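Local coordinates for protein probable tRNA pseudouridine synthase D (Methanosarcina mazei, PDB 1Z2Z) that probably catalyses the isomerisation of uridine 13 to pseudouridine in transfer RNAs, as a member of the TruD family of pseudouridine synthases, at residues A[10-15]-A[425-430]; A[2-7]-A[431-436]; A[167-172]-A[277-282]. One frame throughout, in Å; residues are numbered along the deposited sequence.

Interaction 1. Residues A[10-15]-A[425-430]; sequences IGINLY and VLREYM
The irregular chain 10-15 runs beside 425-430, part of the last helix, 423-430, and comes nearest at Y15 and E428, whose CA atoms are 6.3 Å apart. From the helix, R427 reaches over to the loop. Its CG stands anti to the backbone N (chi1 -167°), and a bend at chi3 turns the guanidinium so that its edge meets the carbonyl oxygen of L14. R427 NH2 donates to L14 O; the modelled 2.3 Å is too short to be trusted, so the geometry of this bond is approximate. I12 and Y15 close on the guanidinium from opposite faces. CG2 of I12 sits 3.1 Å above its plane and CD1 of Y15 lies 3.5 Å from the plane on the other side, each toward the rim. The tyrosine ring is nearly parallel to the guanidinium, 12° between planes, though displaced. E428 bends at chi2 and brings OE2 to 3.6 Å from CB of Y15, while its OE1 makes a salt bridge to R427 NH2 at 3.5 Å. The other arms have partners too: R427 NH1 pairs with E7, and E428 OE2 accepts from the backbone N of T17. Two carboxylates probably balance the charge of the buried arginine, and a backbone carbonyl takes one of its N-H groups. Here that arginine ties the N-terminal loop of this TruD-family protein to its last helix, away from the predicted nucleophile D86.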
loop_
_atom_site.group_PDB
_atom_site.type_symbol
_atom_site.label_atom_id
_atom_site.label_comp_id
_atom_site.label_asym_id
_atom_site.label_seq_id
_atom_site.Cartn_x
_atom_site.Cartn_y
_atom_site.Cartn_z
ATOM N N ILE A 10 -6.509 12.068 -2.833
ATOM C CA ILE A 10 -6.178 11.234 -1.694
ATOM C C ILE A 10 -5.017 11.833 -0.909
ATOM O O ILE A 10 -4.168 11.104 -0.400
ATOM C CB ILE A 10 -5.806 9.798 -2.106
ATOM C CG1 ILE A 10 -4.637 9.820 -3.081
ATOM C CG2 ILE A 10 -7.024 9.093 -2.702
ATOM C CD1 ILE A 10 -4.235 8.448 -3.565
ATOM N N GLY A 11 -4.975 13.164 -0.842
ATOM C CA GLY A 11 -3.955 13.847 -0.069
ATOM C C GLY A 11 -2.619 14.185 -0.690
ATOM O O GLY A 11 -2.077 15.266 -0.441
ATOM N N ILE A 12 -2.069 13.266 -1.473
ATOM C CA ILE A 12 -0.788 13.496 -2.130
ATOM C C ILE A 12 -0.987 14.591 -3.159
ATOM O O ILE A 12 -2.059 14.690 -3.747
ATOM C CB ILE A 12 -0.332 12.241 -2.833
ATOM C CG1 ILE A 12 -0.383 11.091 -1.824
ATOM C CG2 ILE A 12 1.045 12.472 -3.474
ATOM C CD1 ILE A 12 -0.161 9.720 -2.419
ATOM N N ASN A 13 0.029 15.420 -3.370
ATOM C CA ASN A 13 -0.091 16.500 -4.337
ATOM C C ASN A 13 1.258 17.059 -4.743
ATOM O O ASN A 13 1.353 18.205 -5.166
ATOM C CB ASN A 13 -0.944 17.634 -3.770
ATOM C CG ASN A 13 -0.141 18.588 -2.909
ATOM O OD1 ASN A 13 0.587 18.178 -1.998
ATOM N ND2 ASN A 13 -0.271 19.879 -3.193
ATOM N N LEU A 14 2.304 16.258 -4.621
ATOM C CA LEU A 14 3.625 16.732 -4.997
ATOM C C LEU A 14 4.635 15.609 -5.027
ATOM O O LEU A 14 4.264 14.449 -5.134
ATOM C CB LEU A 14 4.087 17.820 -4.032
ATOM C CG LEU A 14 4.113 17.411 -2.564
ATOM C CD1 LEU A 14 5.512 17.011 -2.119
ATOM C CD2 LEU A 14 3.634 18.585 -1.766
ATOM N N TYR A 15 5.909 15.971 -4.911
ATOM C CA TYR A 15 7.013 15.019 -4.959
ATOM C C TYR A 15 8.179 15.515 -4.105
ATOM O O TYR A 15 8.602 16.665 -4.240
ATOM C CB TYR A 15 7.498 14.872 -6.405
ATOM C CG TYR A 15 6.453 14.392 -7.393
ATOM C CD1 TYR A 15 6.213 13.032 -7.575
ATOM C CD2 TYR A 15 5.733 15.295 -8.180
ATOM C CE1 TYR A 15 5.291 12.580 -8.523
ATOM C CE2 TYR A 15 4.805 14.848 -9.133
ATOM C CZ TYR A 15 4.593 13.492 -9.298
ATOM O OH TYR A 15 3.693 13.032 -10.229
ATOM N N VAL A 425 8.080 3.873 -4.439
ATOM C CA VAL A 425 9.423 4.232 -4.833
ATOM C C VAL A 425 9.411 4.753 -6.254
ATOM O O VAL A 425 10.092 5.727 -6.571
ATOM C CB VAL A 425 10.366 3.014 -4.761
ATOM C CG1 VAL A 425 11.739 3.379 -5.295
ATOM C CG2 VAL A 425 10.467 2.519 -3.323
ATOM N N LEU A 426 8.627 4.096 -7.102
ATOM C CA LEU A 426 8.520 4.445 -8.511
ATOM C C LEU A 426 7.956 5.830 -8.777
ATOM O O LEU A 426 8.435 6.531 -9.660
ATOM C CB LEU A 426 7.667 3.404 -9.223
ATOM C CG LEU A 426 8.306 2.022 -9.334
ATOM C CD1 LEU A 426 7.328 1.096 -10.033
ATOM C CD2 LEU A 426 9.620 2.095 -10.103
ATOM N N ARG A 427 6.938 6.218 -8.017
ATOM C CA ARG A 427 6.321 7.527 -8.187
ATOM C C ARG A 427 7.347 8.680 -8.212
ATOM O O ARG A 427 7.229 9.597 -9.017
ATOM C CB ARG A 427 5.295 7.755 -7.078
ATOM C CG ARG A 427 4.374 8.934 -7.322
ATOM C CD ARG A 427 3.397 9.127 -6.161
ATOM N NE ARG A 427 3.892 10.109 -5.206
ATOM C CZ ARG A 427 3.678 11.419 -5.297
ATOM N NH1 ARG A 427 2.967 11.923 -6.294
ATOM N NH2 ARG A 427 4.200 12.232 -4.395
ATOM N N GLU A 428 8.357 8.642 -7.346
ATOM C CA GLU A 428 9.353 9.713 -7.334
ATOM C C GLU A 428 10.264 9.651 -8.561
ATOM O O GLU A 428 10.911 10.640 -8.913
ATOM C CB GLU A 428 10.208 9.664 -6.056
ATOM C CG GLU A 428 9.429 9.834 -4.748
ATOM C CD GLU A 428 8.693 11.168 -4.635
ATOM O OE1 GLU A 428 7.474 11.137 -4.319
ATOM O OE2 GLU A 428 9.320 12.239 -4.852
ATOM N N TYR A 429 10.315 8.487 -9.206
ATOM C CA TYR A 429 11.137 8.310 -10.400
ATOM C C TYR A 429 10.394 8.545 -11.695
ATOM O O TYR A 429 10.981 9.017 -12.666
ATOM C CB TYR A 429 11.730 6.908 -10.469
ATOM C CG TYR A 429 12.954 6.740 -9.631
ATOM C CD1 TYR A 429 12.851 6.481 -8.273
ATOM C CD2 TYR A 429 14.229 6.855 -10.191
ATOM C CE1 TYR A 429 13.979 6.335 -7.492
ATOM C CE2 TYR A 429 15.371 6.714 -9.409
ATOM C CZ TYR A 429 15.232 6.453 -8.060
ATOM O OH TYR A 429 16.334 6.318 -7.259
HETATM N N MSE A 430 9.111 8.207 -11.728
HETATM C CA MSE A 430 8.341 8.378 -12.946
HETATM C C MSE A 430 7.434 9.577 -12.909
HETATM O O MSE A 430 7.118 10.152 -13.950
HETATM C CB MSE A 430 7.487 7.147 -13.225
HETATM C CG MSE A 430 8.257 5.924 -13.653
HETATM SE SE MSE A 430 7.100 4.377 -13.577
HETATM C CE MSE A 430 6.352 4.478 -15.364
#

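Interaction 2. Residues A[2-7]-A[431-436]; sequences EVPEIE and KVNPLQ
P4 and P434 pack ring against ring, lying side by side and running in opposite senses, with CG of P4 3.7 Å from CD of P434. CB of P434 is directed toward the N-terminal segment, and the ring meets P4, I6 and E7 there, P4 and E7 sharing its CD and I6 and E7 its CG. CG of P434 takes the methyl CG2 of I6 at 3.6 Å. That branch lies anti to the isoleucine's backbone N, which puts it on the proline while the two side chains cross at a slant. E7 passes the same ring alongside, in the reverse sense: beyond CG its chain is extended (chi2 176°), and CG and OE1 lie beside the ring, OE1 being 3.8 Å from P434 CD. The polar end of E7 belongs elsewhere, since OE2 forms a salt bridge with R427. N433 meets P4 at CB rather than CG, its ND2 3.5 Å away. Its OD1 is engaged within its own segment, accepting from the backbone N of L435 at 2.7 Å. That bond lies in the carbonyl plane, on a lone pair, and makes an Asx turn that limits the amide's rotation, a few residues after the last helix ends. P4 itself occupies the N-cap position of helix 5-8. I172 also touches I6 and P434, so a third piece of chain shares this patch. The two termini are therefore held side by side by shape and van der Waals contact, while E7 OE2 and N433 OD1 have their bonds elsewhere, to R427 and to L435 N.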
loop_
_atom_site.group_PDB
_atom_site.type_symbol
_atom_site.label_atom_id
_atom_site.label_comp_id
_atom_site.label_asym_id
_atom_site.label_seq_id
_atom_site.Cartn_x
_atom_site.Cartn_y
_atom_site.Cartn_z
ATOM N N GLU A 2 3.251 19.353 -12.044
ATOM C CA GLU A 2 1.902 18.831 -12.266
ATOM C C GLU A 2 1.701 17.412 -11.706
ATOM O O GLU A 2 2.501 16.510 -11.962
ATOM C CB GLU A 2 1.593 18.843 -13.773
ATOM C CG GLU A 2 1.416 20.239 -14.381
ATOM C CD GLU A 2 0.077 20.881 -14.025
ATOM O OE1 GLU A 2 -0.265 20.922 -12.820
ATOM O OE2 GLU A 2 -0.629 21.350 -14.950
ATOM N N VAL A 3 0.620 17.237 -10.944
ATOM C CA VAL A 3 0.264 15.949 -10.330
ATOM C C VAL A 3 -1.173 15.548 -10.673
ATOM O O VAL A 3 -2.101 16.362 -10.589
ATOM C CB VAL A 3 0.403 15.992 -8.781
ATOM C CG1 VAL A 3 -0.226 14.747 -8.153
ATOM C CG2 VAL A 3 1.868 16.086 -8.396
ATOM N N PRO A 4 -1.374 14.271 -11.042
ATOM C CA PRO A 4 -2.709 13.795 -11.396
ATOM C C PRO A 4 -3.737 14.008 -10.314
ATOM O O PRO A 4 -3.456 13.856 -9.120
ATOM C CB PRO A 4 -2.483 12.321 -11.715
ATOM C CG PRO A 4 -1.297 11.968 -10.907
ATOM C CD PRO A 4 -0.406 13.162 -11.055
ATOM N N GLU A 5 -4.930 14.384 -10.748
ATOM C CA GLU A 5 -6.036 14.608 -9.839
ATOM C C GLU A 5 -6.254 13.374 -8.979
ATOM O O GLU A 5 -6.568 13.482 -7.796
ATOM C CB GLU A 5 -7.304 14.906 -10.633
ATOM C CG GLU A 5 -7.462 16.360 -11.008
ATOM C CD GLU A 5 -7.645 17.240 -9.794
ATOM O OE1 GLU A 5 -6.660 17.883 -9.363
ATOM O OE2 GLU A 5 -8.777 17.276 -9.267
ATOM N N ILE A 6 -6.081 12.202 -9.579
ATOM C CA ILE A 6 -6.280 10.956 -8.863
ATOM C C ILE A 6 -5.514 10.920 -7.555
ATOM O O ILE A 6 -6.056 10.523 -6.525
ATOM C CB ILE A 6 -5.908 9.741 -9.754
ATOM C CG1 ILE A 6 -7.000 9.549 -10.794
ATOM C CG2 ILE A 6 -5.795 8.467 -8.930
ATOM C CD1 ILE A 6 -8.398 9.637 -10.202
ATOM N N GLU A 7 -4.263 11.356 -7.598
ATOM C CA GLU A 7 -3.425 11.385 -6.412
ATOM C C GLU A 7 -3.725 12.592 -5.496
ATOM O O GLU A 7 -3.496 12.531 -4.290
ATOM C CB GLU A 7 -1.941 11.356 -6.821
ATOM C CG GLU A 7 -1.439 9.975 -7.267
ATOM C CD GLU A 7 0.004 9.987 -7.761
ATOM O OE1 GLU A 7 0.600 8.896 -7.919
ATOM O OE2 GLU A 7 0.540 11.090 -8.000
ATOM N N LYS A 431 7.002 9.945 -11.712
ATOM C CA LYS A 431 6.096 11.080 -11.540
ATOM C C LYS A 431 5.044 11.096 -12.644
ATOM O O LYS A 431 4.963 12.051 -13.408
ATOM C CB LYS A 431 6.873 12.407 -11.548
ATOM C CG LYS A 431 7.892 12.555 -10.416
ATOM C CD LYS A 431 8.421 13.977 -10.306
ATOM C CE LYS A 431 9.496 14.103 -9.243
ATOM N NZ LYS A 431 10.776 13.406 -9.584
ATOM N N VAL A 432 4.250 10.039 -12.733
ATOM C CA VAL A 432 3.201 9.974 -13.745
ATOM C C VAL A 432 1.909 9.490 -13.129
ATOM O O VAL A 432 1.883 9.093 -11.967
ATOM C CB VAL A 432 3.573 9.022 -14.906
ATOM C CG1 VAL A 432 4.725 9.608 -15.722
ATOM C CG2 VAL A 432 3.957 7.672 -14.350
ATOM N N ASN A 433 0.834 9.514 -13.909
ATOM C CA ASN A 433 -0.459 9.068 -13.411
ATOM C C ASN A 433 -0.343 7.630 -12.902
ATOM O O ASN A 433 0.268 6.773 -13.545
ATOM C CB ASN A 433 -1.513 9.171 -14.515
ATOM C CG ASN A 433 -2.926 8.923 -14.007
ATOM O OD1 ASN A 433 -3.278 7.805 -13.638
ATOM N ND2 ASN A 433 -3.740 9.970 -13.985
ATOM N N PRO A 434 -0.918 7.356 -11.720
ATOM C CA PRO A 434 -0.892 6.024 -11.100
ATOM C C PRO A 434 -1.545 4.937 -11.960
ATOM O O PRO A 434 -1.310 3.744 -11.753
ATOM C CB PRO A 434 -1.620 6.248 -9.776
ATOM C CG PRO A 434 -2.577 7.351 -10.102
ATOM C CD PRO A 434 -1.710 8.293 -10.902
ATOM N N LEU A 435 -2.362 5.360 -12.922
ATOM C CA LEU A 435 -3.031 4.431 -13.827
ATOM C C LEU A 435 -2.169 4.182 -15.080
ATOM O O LEU A 435 -2.232 3.110 -15.677
ATOM C CB LEU A 435 -4.412 4.982 -14.210
ATOM C CG LEU A 435 -5.371 5.208 -13.030
ATOM C CD1 LEU A 435 -6.714 5.676 -13.554
ATOM C CD2 LEU A 435 -5.539 3.919 -12.223
ATOM N N GLN A 436 -1.363 5.175 -15.458
ATOM C CA GLN A 436 -0.458 5.075 -16.605
ATOM C C GLN A 436 0.766 4.266 -16.175
ATOM O O GLN A 436 1.539 3.779 -17.008
ATOM C CB GLN A 436 0.015 6.470 -17.041
ATOM C CG GLN A 436 1.121 6.470 -18.110
ATOM C CD GLN A 436 2.059 7.679 -18.021
ATOM O OE1 GLN A 436 1.613 8.823 -17.894
ATOM N NE2 GLN A 436 3.367 7.424 -18.105
#

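Interaction 3. Residues A[167-172]-A[277-282]; sequences PNFFGI and IYNIIL
Y278 leaves the helix 277-282 with its CB pointing toward the loop 167-172, and its ring has F170 over one face and N168 O at its edge. Because CG is anti to the backbone N (chi1 164°), the ring reaches out from the helix to the loop backbone. First along the ring, CD1 meets the edge of F170, at 3.6 Å from CD2 of that phenylalanine. The two rings form an offset edge-to-face pair: F170 turns its edge to the face of Y278, with centroids 5.5 Å apart and planes at 81°. Further out, CE1 of Y278 lies 3.3 Å from O of N168. At the tip, OH of Y278 is 3.2 Å from that same N168 O and 3.5 Å from CB of N168, whose amide plane stands upright to the ring, and it hydrogen-bonds to the carbonyl oxygen of E387. One turn further on, L282 takes F169: its CB lies 4.0 Å from CE1 of F169, while CD1 sits over one face of that ring, toward the rim. CD2 of L282 reaches P167 CB at 4.2 Å. The backbone O of N279 lies in plane at the F169 ring edge, 3.6 Å from CE1. N168 is the centre of an inverse gamma turn that turns the chain just after strand 165-167, and it pairs through its backbone with V388. The helix 263-287 is gripped on another flank by helix 352-363, through I277, I280 and I281, while P167 and F169 reach on to helix 423-430, leaving the loop packed between two helices.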
loop_
_atom_site.group_PDB
_atom_site.type_symbol
_atom_site.label_atom_id
_atom_site.label_comp_id
_atom_site.label_asym_id
_atom_site.label_seq_id
_atom_site.Cartn_x
_atom_site.Cartn_y
_atom_site.Cartn_z
ATOM N N PRO A 167 9.049 9.550 0.418
ATOM C CA PRO A 167 7.990 9.744 1.411
ATOM C C PRO A 167 7.145 8.518 1.621
ATOM O O PRO A 167 6.904 7.753 0.693
ATOM C CB PRO A 167 7.193 10.930 0.858
ATOM C CG PRO A 167 7.451 10.871 -0.606
ATOM C CD PRO A 167 8.915 10.514 -0.683
ATOM N N ASN A 168 6.701 8.329 2.854
ATOM C CA ASN A 168 5.882 7.176 3.165
ATOM C C ASN A 168 4.402 7.429 2.898
ATOM O O ASN A 168 3.557 7.187 3.762
ATOM C CB ASN A 168 6.077 6.765 4.619
ATOM C CG ASN A 168 5.632 5.346 4.866
ATOM O OD1 ASN A 168 6.286 4.406 4.403
ATOM N ND2 ASN A 168 4.497 5.173 5.564
ATOM N N PHE A 169 4.097 7.910 1.694
ATOM C CA PHE A 169 2.718 8.209 1.285
ATOM C C PHE A 169 1.821 6.972 1.206
ATOM O O PHE A 169 2.299 5.857 0.992
ATOM C CB PHE A 169 2.715 8.881 -0.090
ATOM C CG PHE A 169 3.094 10.343 -0.074
ATOM C CD1 PHE A 169 2.291 11.280 0.568
ATOM C CD2 PHE A 169 4.224 10.788 -0.756
ATOM C CE1 PHE A 169 2.608 12.636 0.528
ATOM C CE2 PHE A 169 4.548 12.144 -0.801
ATOM C CZ PHE A 169 3.740 13.068 -0.159
ATOM N N PHE A 170 0.515 7.178 1.369
ATOM C CA PHE A 170 -0.452 6.085 1.275
ATOM C C PHE A 170 -0.940 5.997 -0.175
ATOM O O PHE A 170 -1.737 6.821 -0.633
ATOM C CB PHE A 170 -1.637 6.302 2.234
ATOM C CG PHE A 170 -1.448 5.658 3.596
ATOM C CD1 PHE A 170 -1.633 4.285 3.767
ATOM C CD2 PHE A 170 -1.006 6.410 4.685
ATOM C CE1 PHE A 170 -1.375 3.675 4.991
ATOM C CE2 PHE A 170 -0.742 5.808 5.915
ATOM C CZ PHE A 170 -0.925 4.443 6.067
ATOM N N GLY A 171 -0.438 4.985 -0.886
ATOM C CA GLY A 171 -0.780 4.772 -2.285
ATOM C C GLY A 171 -2.252 4.796 -2.653
ATOM O O GLY A 171 -3.116 4.487 -1.836
ATOM N N ILE A 172 -2.532 5.150 -3.904
ATOM C CA ILE A 172 -3.901 5.223 -4.395
ATOM C C ILE A 172 -4.622 3.876 -4.302
ATOM O O ILE A 172 -5.850 3.827 -4.285
ATOM C CB ILE A 172 -3.935 5.761 -5.864
ATOM C CG1 ILE A 172 -5.376 5.815 -6.386
ATOM C CG2 ILE A 172 -3.089 4.879 -6.768
ATOM C CD1 ILE A 172 -6.299 6.735 -5.594
ATOM N N ILE A 277 -5.620 12.272 5.509
ATOM C CA ILE A 277 -5.110 13.398 6.275
ATOM C C ILE A 277 -3.603 13.267 6.452
ATOM O O ILE A 277 -2.853 14.245 6.340
ATOM C CB ILE A 277 -5.812 13.471 7.640
ATOM C CG1 ILE A 277 -7.299 13.795 7.412
ATOM C CG2 ILE A 277 -5.119 14.500 8.526
ATOM C CD1 ILE A 277 -8.238 13.535 8.596
ATOM N N TYR A 278 -3.158 12.046 6.696
ATOM C CA TYR A 278 -1.746 11.813 6.869
ATOM C C TYR A 278 -0.939 12.223 5.616
ATOM O O TYR A 278 0.152 12.786 5.728
ATOM C CB TYR A 278 -1.518 10.346 7.236
ATOM C CG TYR A 278 -0.102 9.909 7.064
ATOM C CD1 TYR A 278 0.392 9.579 5.815
ATOM C CD2 TYR A 278 0.753 9.827 8.146
ATOM C CE1 TYR A 278 1.702 9.175 5.646
ATOM C CE2 TYR A 278 2.065 9.421 7.992
ATOM C CZ TYR A 278 2.531 9.093 6.738
ATOM O OH TYR A 278 3.828 8.656 6.587
ATOM N N ASN A 279 -1.473 11.952 4.429
ATOM C CA ASN A 279 -0.785 12.314 3.185
ATOM C C ASN A 279 -0.626 13.816 3.088
ATOM O O ASN A 279 0.470 14.328 2.876
ATOM C CB ASN A 279 -1.581 11.824 1.970
ATOM C CG ASN A 279 -1.357 10.359 1.677
ATOM O OD1 ASN A 279 -2.281 9.650 1.282
ATOM N ND2 ASN A 279 -0.125 9.900 1.853
ATOM N N ILE A 280 -1.739 14.521 3.222
ATOM C CA ILE A 280 -1.721 15.974 3.159
ATOM C C ILE A 280 -0.608 16.483 4.061
ATOM O O ILE A 280 0.294 17.190 3.607
ATOM C CB ILE A 280 -3.051 16.539 3.641
ATOM C CG1 ILE A 280 -4.187 15.856 2.875
ATOM C CG2 ILE A 280 -3.095 18.021 3.419
ATOM C CD1 ILE A 280 -5.540 16.328 3.269
ATOM N N ILE A 281 -0.677 16.099 5.339
ATOM C CA ILE A 281 0.306 16.510 6.336
ATOM C C ILE A 281 1.742 16.287 5.890
ATOM O O ILE A 281 2.583 17.179 6.012
ATOM C CB ILE A 281 0.089 15.769 7.669
ATOM C CG1 ILE A 281 -1.184 16.289 8.347
ATOM C CG2 ILE A 281 1.312 15.944 8.581
ATOM C CD1 ILE A 281 -1.651 15.460 9.524
ATOM N N LEU A 282 2.021 15.099 5.375
ATOM C CA LEU A 282 3.360 14.761 4.923
ATOM C C LEU A 282 3.852 15.708 3.832
ATOM O O LEU A 282 5.054 15.978 3.721
ATOM C CB LEU A 282 3.383 13.334 4.399
ATOM C CG LEU A 282 4.678 12.592 4.720
ATOM C CD1 LEU A 282 4.558 11.165 4.201
ATOM C CD2 LEU A 282 5.883 13.302 4.105
#

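The three contacts enclose one another along the chain: 2-7 with 431-436 outermost, 10-15 with 425-430 next, and 167-172 with 277-282 innermost. Interactions 1 and 2 lie about 8 Å apart between centres, joined by Y15 packing on V3 and K431. Interaction 3 is about 9 Å from interaction 1 and about 14 Å from interaction 2, again between centres. I12 meets F169, and I10, I6 and P434 gather round I172, so the loop 167-172 touches both terminal contacts. Together they tie both chain ends, including helix 423-430, to the loop 167-172, which packs on helix 263-287.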